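Local coordinates for N-acetyl-beta-D glucosaminidase (Rhizomucor miehei CAU432, PDB 4ZM6), which probably hydrolyses beta-linked N-acetylglucosamine through its glycoside hydrolase family 3 region and, through a GCN5-related acetyltransferase region that binds acetyl-CoA, probably acetylates glucosamine, at residues I430-I442 and F460-A472. Numbering follows the deposited sequence.
Sequences IYNEETPDLSQKI and FQVRMVQQAQKLA
Tyr431 turns one ring face to Met464, whose CG sits over the ring centre, 3.5 Å above the plane. The CA of Gln461 lies at the edge of the same ring. The Phe460 ring has the backbone N of Glu433 over one face, offset toward the rim, and CG of Gln461, its own neighbour in sequence, over the opposite face. Two successive beta-alpha-beta crossovers of an alpha/beta sheet meet here. Helix 439-444 connects strand 426-431, an edge strand, to strand 447-452, and helix 459-471 leads on to strand 475-479. The two helices pack against each other. The side chains of Tyr431 and Ala468 also touch Ile450 of strand 447-452.

Met464 makes both a CH-pi and a Met-aromatic contact with Tyr431. Met464 SD is 4.4 Å from the centroid of the Tyr431 ring and still over the face. A chi1 of -171° places Met464 CG over this ring, and the bend beyond it carries Met464 CE away to Ile442 CD1, at 3.7 Å. The Tyr431 and Phe460 ring planes stand 70° apart, and the two CE2 atoms approach to 3.7 Å. Glu433 packs its CG on Phe460 CB.

Asn432 OD1 accepts from Glu434 N at 3.3 Å in an Asx turn, with the donor well above the carbonyl plane. Farther along, Ser439 OG donates to Asp437 OD2 on its syn side. Leu471 CD1 rests on Ser439 CB at 3.6 Å. At the end of helix 459-471, Ile442 CG2 meets Leu471 CB and Ala472 CB, both at 3.8 Å.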
ATOM      1  N   ILE A 430     -34.847 -25.844 -24.600  1.00 50.85           N
ATOM      2  CA  ILE A 430     -34.522 -25.642 -23.192  1.00 49.93           C
ATOM      3  C   ILE A 430     -34.488 -27.011 -22.495  1.00 52.55           C
ATOM      4  O   ILE A 430     -35.527 -27.614 -22.230  1.00 52.60           O
ATOM      5  CB  ILE A 430     -35.528 -24.680 -22.537  1.00 46.87           C
ATOM      6  CG1 ILE A 430     -35.528 -23.354 -23.309  1.00 45.41           C
ATOM      7  CG2 ILE A 430     -35.192 -24.469 -21.067  1.00 45.60           C
ATOM      8  CD1 ILE A 430     -36.609 -22.384 -22.890  1.00 45.26           C
ATOM      9  N   TYR A 431     -33.279 -27.499 -22.231  1.00 56.55           N
ATOM     10  CA  TYR A 431     -33.071 -28.823 -21.638  1.00 59.45           C
ATOM     11  C   TYR A 431     -33.123 -28.764 -20.113  1.00 64.16           C
ATOM     12  O   TYR A 431     -32.731 -27.767 -19.505  1.00 66.99           O
ATOM     13  CB  TYR A 431     -31.736 -29.438 -22.103  1.00 60.01           C
ATOM     14  CG  TYR A 431     -30.485 -28.738 -21.593  1.00 61.36           C
ATOM     15  CD1 TYR A 431     -29.919 -27.677 -22.294  1.00 60.64           C
ATOM     16  CD2 TYR A 431     -29.863 -29.145 -20.415  1.00 62.62           C
ATOM     17  CE1 TYR A 431     -28.783 -27.034 -21.833  1.00 60.62           C
ATOM     18  CE2 TYR A 431     -28.726 -28.508 -19.947  1.00 61.35           C
ATOM     19  CZ  TYR A 431     -28.189 -27.452 -20.659  1.00 61.08           C
ATOM     20  OH  TYR A 431     -27.058 -26.810 -20.203  1.00 58.31           O
ATOM     21  N   ASN A 432     -33.609 -29.846 -19.513  1.00 70.58           N
ATOM     22  CA  ASN A 432     -33.689 -29.996 -18.058  1.00 74.60           C
ATOM     23  C   ASN A 432     -33.429 -31.464 -17.692  1.00 76.24           C
ATOM     24  O   ASN A 432     -33.065 -32.258 -18.566  1.00 75.24           O
ATOM     25  CB  ASN A 432     -35.041 -29.487 -17.525  1.00 76.19           C
ATOM     26  CG  ASN A 432     -36.225 -30.296 -18.032  1.00 79.11           C
ATOM     27  OD1 ASN A 432     -36.900 -30.975 -17.262  1.00 82.86           O
ATOM     28  ND2 ASN A 432     -36.487 -30.219 -19.331  1.00 80.46           N
ATOM     29  N   GLU A 433     -33.591 -31.821 -16.418  1.00 78.74           N
ATOM     30  CA  GLU A 433     -33.347 -33.198 -15.949  1.00 77.92           C
ATOM     31  C   GLU A 433     -34.187 -34.229 -16.700  1.00 77.20           C
ATOM     32  O   GLU A 433     -33.696 -35.302 -17.048  1.00 74.87           O
ATOM     33  CB  GLU A 433     -33.657 -33.316 -14.456  1.00 81.49           C
ATOM     34  CG  GLU A 433     -32.723 -32.530 -13.546  1.00 84.09           C
ATOM     35  CD  GLU A 433     -33.391 -32.097 -12.252  1.00 85.88           C
ATOM     36  OE1 GLU A 433     -34.311 -32.803 -11.786  1.00 88.00           O
ATOM     37  OE2 GLU A 433     -32.994 -31.048 -11.701  1.00 85.98           O
ATOM     38  N   GLU A 434     -35.450 -33.888 -16.947  1.00 79.21           N
ATOM     39  CA  GLU A 434     -36.404 -34.802 -17.587  1.00 79.74           C
ATOM     40  C   GLU A 434     -36.181 -34.949 -19.094  1.00 76.95           C
ATOM     41  O   GLU A 434     -36.554 -35.969 -19.669  1.00 78.54           O
ATOM     42  CB  GLU A 434     -37.852 -34.345 -17.336  1.00 81.76           C
ATOM     43  CG  GLU A 434     -38.393 -34.669 -15.945  1.00 84.34           C
ATOM     44  CD  GLU A 434     -37.656 -33.951 -14.825  1.00 84.24           C
ATOM     45  OE1 GLU A 434     -37.188 -34.632 -13.886  1.00 81.92           O
ATOM     46  OE2 GLU A 434     -37.537 -32.706 -14.889  1.00 84.57           O
ATOM     47  N   THR A 435     -35.584 -33.939 -19.724  1.00 72.69           N
ATOM     48  CA  THR A 435     -35.442 -33.893 -21.181  1.00 70.90           C
ATOM     49  C   THR A 435     -34.950 -35.222 -21.762  1.00 70.88           C
ATOM     50  O   THR A 435     -33.886 -35.712 -21.383  1.00 68.87           O
ATOM     51  CB  THR A 435     -34.479 -32.772 -21.619  1.00 70.16           C
ATOM     52  OG1 THR A 435     -34.812 -31.567 -20.926  1.00 72.63           O
ATOM     53  CG2 THR A 435     -34.576 -32.513 -23.114  1.00 68.48           C
ATOM     54  N   PRO A 436     -35.742 -35.820 -22.674  1.00 71.66           N
ATOM     55  CA  PRO A 436     -35.335 -37.030 -23.386  1.00 70.16           C
ATOM     56  C   PRO A 436     -33.989 -36.893 -24.087  1.00 69.58           C
ATOM     57  O   PRO A 436     -33.565 -35.783 -24.400  1.00 71.04           O
ATOM     58  CB  PRO A 436     -36.448 -37.214 -24.416  1.00 70.52           C
ATOM     59  CG  PRO A 436     -37.653 -36.634 -23.759  1.00 71.02           C
ATOM     60  CD  PRO A 436     -37.159 -35.486 -22.929  1.00 71.25           C
ATOM     61  N   ASP A 437     -33.342 -38.025 -24.341  1.00 69.20           N
ATOM     62  CA  ASP A 437     -31.994 -38.060 -24.907  1.00 68.00           C
ATOM     63  C   ASP A 437     -31.900 -37.355 -26.272  1.00 70.33           C
ATOM     64  O   ASP A 437     -32.629 -37.686 -27.206  1.00 71.84           O
ATOM     65  CB  ASP A 437     -31.522 -39.508 -25.033  1.00 66.50           C
ATOM     66  CG  ASP A 437     -30.059 -39.612 -25.401  1.00 67.07           C
ATOM     67  OD1 ASP A 437     -29.218 -39.055 -24.662  1.00 66.97           O
ATOM     68  OD2 ASP A 437     -29.752 -40.250 -26.429  1.00 65.96           O
ATOM     69  N   LEU A 438     -30.976 -36.401 -26.373  1.00 70.30           N
ATOM     70  CA  LEU A 438     -30.839 -35.548 -27.550  1.00 69.95           C
ATOM     71  C   LEU A 438     -29.626 -35.897 -28.408  1.00 71.28           C
ATOM     72  O   LEU A 438     -29.293 -35.161 -29.339  1.00 71.20           O
ATOM     73  CB  LEU A 438     -30.749 -34.089 -27.104  1.00 69.62           C
ATOM     74  CG  LEU A 438     -32.070 -33.536 -26.570  1.00 70.62           C
ATOM     75  CD1 LEU A 438     -31.842 -32.522 -25.462  1.00 70.77           C
ATOM     76  CD2 LEU A 438     -32.888 -32.935 -27.701  1.00 71.70           C
ATOM     77  N   SER A 439     -28.976 -37.018 -28.107  1.00 72.60           N
ATOM     78  CA  SER A 439     -27.780 -37.440 -28.833  1.00 74.27           C
ATOM     79  C   SER A 439     -27.894 -37.186 -30.331  1.00 75.48           C
ATOM     80  O   SER A 439     -27.071 -36.477 -30.899  1.00 80.17           O
ATOM     81  CB  SER A 439     -27.502 -38.926 -28.596  1.00 74.92           C
ATOM     82  OG  SER A 439     -27.389 -39.202 -27.212  1.00 76.24           O
ATOM     83  N   GLN A 440     -28.933 -37.741 -30.948  1.00 79.13           N
ATOM     84  CA  GLN A 440     -29.097 -37.716 -32.411  1.00 79.75           C
ATOM     85  C   GLN A 440     -29.089 -36.307 -33.008  1.00 74.88           C
ATOM     86  O   GLN A 440     -28.559 -36.094 -34.096  1.00 71.42           O
ATOM     87  CB  GLN A 440     -30.382 -38.455 -32.812  1.00 83.55           C
ATOM     88  CG  GLN A 440     -30.587 -38.574 -34.318  1.00 87.31           C
ATOM     89  CD  GLN A 440     -31.618 -39.621 -34.724  1.00 91.07           C
ATOM     90  OE1 GLN A 440     -31.907 -39.788 -35.911  1.00 93.47           O
ATOM     91  NE2 GLN A 440     -32.175 -40.331 -33.748  1.00 90.90           N
ATOM     92  N   LYS A 441     -29.662 -35.349 -32.289  1.00 73.59           N
ATOM     93  CA  LYS A 441     -29.698 -33.960 -32.751  1.00 73.36           C
ATOM     94  C   LYS A 441     -28.294 -33.357 -32.695  1.00 72.50           C
ATOM     95  O   LYS A 441     -27.890 -32.611 -33.589  1.00 73.59           O
ATOM     96  CB  LYS A 441     -30.667 -33.117 -31.910  1.00 72.63           C
ATOM     97  CG  LYS A 441     -31.944 -33.844 -31.504  1.00 73.61           C
ATOM     98  CD  LYS A 441     -33.108 -32.897 -31.253  1.00 74.02           C
ATOM     99  CE  LYS A 441     -33.942 -32.675 -32.505  1.00 73.62           C
ATOM    100  NZ  LYS A 441     -35.279 -32.116 -32.172  1.00 73.88           N
ATOM    101  N   ILE A 442     -27.555 -33.711 -31.649  1.00 69.81           N
ATOM    102  CA  ILE A 442     -26.209 -33.197 -31.419  1.00 69.12           C
ATOM    103  C   ILE A 442     -25.219 -33.659 -32.491  1.00 70.31           C
ATOM    104  O   ILE A 442     -24.379 -32.875 -32.938  1.00 73.86           O
ATOM    105  CB  ILE A 442     -25.698 -33.601 -30.018  1.00 67.93           C
ATOM    106  CG1 ILE A 442     -26.581 -32.971 -28.932  1.00 65.63           C
ATOM    107  CG2 ILE A 442     -24.245 -33.176 -29.818  1.00 68.76           C
ATOM    108  CD1 ILE A 442     -26.545 -33.712 -27.616  1.00 66.00           C
ATOM    109  N   PHE A 460     -27.430 -31.694 -14.001  1.00 54.33           N
ATOM    110  CA  PHE A 460     -27.992 -32.057 -15.317  1.00 54.69           C
ATOM    111  C   PHE A 460     -27.305 -31.308 -16.464  1.00 53.66           C
ATOM    112  O   PHE A 460     -27.152 -31.850 -17.563  1.00 52.92           O
ATOM    113  CB  PHE A 460     -29.526 -31.903 -15.357  1.00 53.27           C
ATOM    114  CG  PHE A 460     -30.015 -30.485 -15.465  1.00 52.34           C
ATOM    115  CD1 PHE A 460     -30.250 -29.723 -14.320  1.00 51.65           C
ATOM    116  CD2 PHE A 460     -30.279 -29.921 -16.706  1.00 51.28           C
ATOM    117  CE1 PHE A 460     -30.722 -28.421 -14.412  1.00 50.57           C
ATOM    118  CE2 PHE A 460     -30.746 -28.617 -16.803  1.00 52.67           C
ATOM    119  CZ  PHE A 460     -30.970 -27.866 -15.654  1.00 50.93           C
ATOM    120  N   GLN A 461     -26.862 -30.082 -16.178  1.00 51.67           N
ATOM    121  CA  GLN A 461     -26.131 -29.262 -17.137  1.00 49.98           C
ATOM    122  C   GLN A 461     -24.742 -29.822 -17.425  1.00 48.67           C
ATOM    123  O   GLN A 461     -24.289 -29.816 -18.569  1.00 46.28           O
ATOM    124  CB  GLN A 461     -25.998 -27.825 -16.626  1.00 49.18           C
ATOM    125  CG  GLN A 461     -27.314 -27.106 -16.383  1.00 48.76           C
ATOM    126  CD  GLN A 461     -27.091 -25.685 -15.904  1.00 51.09           C
ATOM    127  OE1 GLN A 461     -26.193 -24.997 -16.387  1.00 52.56           O
ATOM    128  NE2 GLN A 461     -27.902 -25.236 -14.948  1.00 52.03           N
ATOM    129  N   VAL A 462     -24.065 -30.298 -16.386  1.00 49.07           N
ATOM    130  CA  VAL A 462     -22.734 -30.873 -16.556  1.00 50.24           C
ATOM    131  C   VAL A 462     -22.797 -32.113 -17.440  1.00 51.97           C
ATOM    132  O   VAL A 462     -21.933 -32.303 -18.294  1.00 52.45           O
ATOM    133  CB  VAL A 462     -22.071 -31.221 -15.208  1.00 49.87           C
ATOM    134  CG1 VAL A 462     -20.755 -31.966 -15.428  1.00 50.65           C
ATOM    135  CG2 VAL A 462     -21.837 -29.955 -14.392  1.00 50.09           C
ATOM    136  N   ARG A 463     -23.822 -32.945 -17.237  1.00 54.59           N
ATOM    137  CA  ARG A 463     -24.010 -34.161 -18.038  1.00 54.69           C
ATOM    138  C   ARG A 463     -24.313 -33.812 -19.496  1.00 52.19           C
ATOM    139  O   ARG A 463     -23.724 -34.385 -20.416  1.00 49.21           O
ATOM    140  CB  ARG A 463     -25.134 -35.024 -17.461  1.00 58.14           C
ATOM    141  CG  ARG A 463     -24.856 -35.571 -16.069  1.00 59.95           C
ATOM    142  CD  ARG A 463     -25.938 -36.546 -15.618  1.00 61.90           C
ATOM    143  NE  ARG A 463     -26.106 -36.512 -14.161  1.00 64.72           N
ATOM    144  CZ  ARG A 463     -27.093 -35.894 -13.504  1.00 65.01           C
ATOM    145  NH1 ARG A 463     -28.073 -35.260 -14.147  1.00 63.48           N
ATOM    146  NH2 ARG A 463     -27.110 -35.931 -12.175  1.00 67.41           N
ATOM    147  N   MET A 464     -25.217 -32.857 -19.694  1.00 51.82           N
ATOM    148  CA  MET A 464     -25.534 -32.348 -21.028  1.00 52.42           C
ATOM    149  C   MET A 464     -24.282 -31.914 -21.789  1.00 51.83           C
ATOM    150  O   MET A 464     -24.101 -32.280 -22.946  1.00 53.23           O
ATOM    151  CB  MET A 464     -26.495 -31.161 -20.931  1.00 53.68           C
ATOM    152  CG  MET A 464     -27.066 -30.699 -22.262  1.00 55.78           C
ATOM    153  SD  MET A 464     -28.169 -31.915 -23.012  1.00 56.91           S
ATOM    154  CE  MET A 464     -27.049 -32.761 -24.118  1.00 57.39           C
ATOM    155  N   VAL A 465     -23.425 -31.140 -21.132  1.00 51.06           N
ATOM    156  CA  VAL A 465     -22.215 -30.616 -21.760  1.00 51.59           C
ATOM    157  C   VAL A 465     -21.193 -31.727 -22.022  1.00 52.13           C
ATOM    158  O   VAL A 465     -20.557 -31.746 -23.075  1.00 50.49           O
ATOM    159  CB  VAL A 465     -21.585 -29.483 -20.910  1.00 53.16           C
ATOM    160  CG1 VAL A 465     -20.210 -29.087 -21.435  1.00 54.07           C
ATOM    161  CG2 VAL A 465     -22.496 -28.262 -20.877  1.00 52.56           C
ATOM    162  N   GLN A 466     -21.034 -32.637 -21.061  1.00 55.20           N
ATOM    163  CA  GLN A 466     -20.139 -33.792 -21.211  1.00 56.30           C
ATOM    164  C   GLN A 466     -20.606 -34.719 -22.321  1.00 58.44           C
ATOM    165  O   GLN A 466     -19.787 -35.278 -23.055  1.00 58.43           O
ATOM    166  CB  GLN A 466     -20.068 -34.595 -19.916  1.00 57.50           C
ATOM    167  CG  GLN A 466     -19.199 -33.973 -18.841  1.00 59.84           C
ATOM    168  CD  GLN A 466     -19.328 -34.678 -17.502  1.00 62.37           C
ATOM    169  OE1 GLN A 466     -20.374 -35.251 -17.177  1.00 62.25           O
ATOM    170  NE2 GLN A 466     -18.262 -34.635 -16.713  1.00 63.00           N
ATOM    171  N   GLN A 467     -21.922 -34.895 -22.418  1.00 59.56           N
ATOM    172  CA  GLN A 467     -22.516 -35.698 -23.478  1.00 63.49           C
ATOM    173  C   GLN A 467     -22.196 -35.072 -24.832  1.00 63.15           C
ATOM    174  O   GLN A 467     -21.621 -35.722 -25.702  1.00 63.51           O
ATOM    175  CB  GLN A 467     -24.037 -35.809 -23.281  1.00 66.73           C
ATOM    176  CG  GLN A 467     -24.747 -36.738 -24.264  1.00 69.90           C
ATOM    177  CD  GLN A 467     -26.268 -36.716 -24.145  1.00 72.57           C
ATOM    178  OE1 GLN A 467     -26.969 -37.341 -24.947  1.00 74.53           O
ATOM    179  NE2 GLN A 467     -26.786 -35.998 -23.150  1.00 71.76           N
ATOM    180  N   ALA A 468     -22.555 -33.799 -24.987  1.00 63.07           N
ATOM    181  CA  ALA A 468     -22.367 -33.080 -26.247  1.00 64.11           C
ATOM    182  C   ALA A 468     -20.898 -32.992 -26.658  1.00 65.25           C
ATOM    183  O   ALA A 468     -20.582 -33.012 -27.845  1.00 69.03           O
ATOM    184  CB  ALA A 468     -22.970 -31.687 -26.152  1.00 63.58           C
ATOM    185  N   GLN A 469     -20.009 -32.889 -25.677  1.00 65.36           N
ATOM    186  CA  GLN A 469     -18.568 -32.905 -25.927  1.00 66.85           C
ATOM    187  C   GLN A 469     -18.144 -34.161 -26.699  1.00 65.84           C
ATOM    188  O   GLN A 469     -17.285 -34.092 -27.575  1.00 66.01           O
ATOM    189  CB  GLN A 469     -17.805 -32.779 -24.594  1.00 70.28           C
ATOM    190  CG  GLN A 469     -16.355 -33.263 -24.581  1.00 72.65           C
ATOM    191  CD  GLN A 469     -15.401 -32.419 -25.411  1.00 75.24           C
ATOM    192  OE1 GLN A 469     -14.222 -32.748 -25.521  1.00 76.90           O
ATOM    193  NE2 GLN A 469     -15.897 -31.330 -25.993  1.00 78.24           N
ATOM    194  N   LYS A 470     -18.749 -35.300 -26.370  1.00 66.84           N
ATOM    195  CA  LYS A 470     -18.428 -36.567 -27.033  1.00 66.97           C
ATOM    196  C   LYS A 470     -18.969 -36.639 -28.454  1.00 65.16           C
ATOM    197  O   LYS A 470     -18.356 -37.269 -29.311  1.00 68.43           O
ATOM    198  CB  LYS A 470     -18.969 -37.757 -26.232  1.00 68.83           C
ATOM    199  CG  LYS A 470     -18.226 -38.031 -24.936  1.00 70.80           C
ATOM    200  CD  LYS A 470     -18.861 -39.181 -24.170  1.00 73.75           C
ATOM    201  CE  LYS A 470     -17.877 -39.833 -23.208  1.00 76.47           C
ATOM    202  NZ  LYS A 470     -17.349 -38.886 -22.186  1.00 76.99           N
ATOM    203  N   LEU A 471     -20.109 -35.995 -28.699  1.00 62.93           N
ATOM    204  CA  LEU A 471     -20.845 -36.163 -29.957  1.00 63.01           C
ATOM    205  C   LEU A 471     -20.776 -34.997 -30.955  1.00 62.14           C
ATOM    206  O   LEU A 471     -20.784 -35.222 -32.164  1.00 62.01           O
ATOM    207  CB  LEU A 471     -22.315 -36.457 -29.641  1.00 61.67           C
ATOM    208  CG  LEU A 471     -22.588 -37.714 -28.814  1.00 60.29           C
ATOM    209  CD1 LEU A 471     -24.084 -37.905 -28.637  1.00 60.33           C
ATOM    210  CD2 LEU A 471     -21.964 -38.944 -29.454  1.00 60.59           C
ATOM    211  N   ALA A 472     -20.728 -33.765 -30.459  1.00 62.07           N
ATOM    212  CA  ALA A 472     -20.852 -32.592 -31.321  1.00 63.86           C
ATOM    213  C   ALA A 472     -19.689 -32.464 -32.297  1.00 64.98           C
ATOM    214  O   ALA A 472     -18.547 -32.761 -31.950  1.00 67.24           O
ATOM    215  CB  ALA A 472     -20.965 -31.329 -30.480  1.00 64.77           C
TER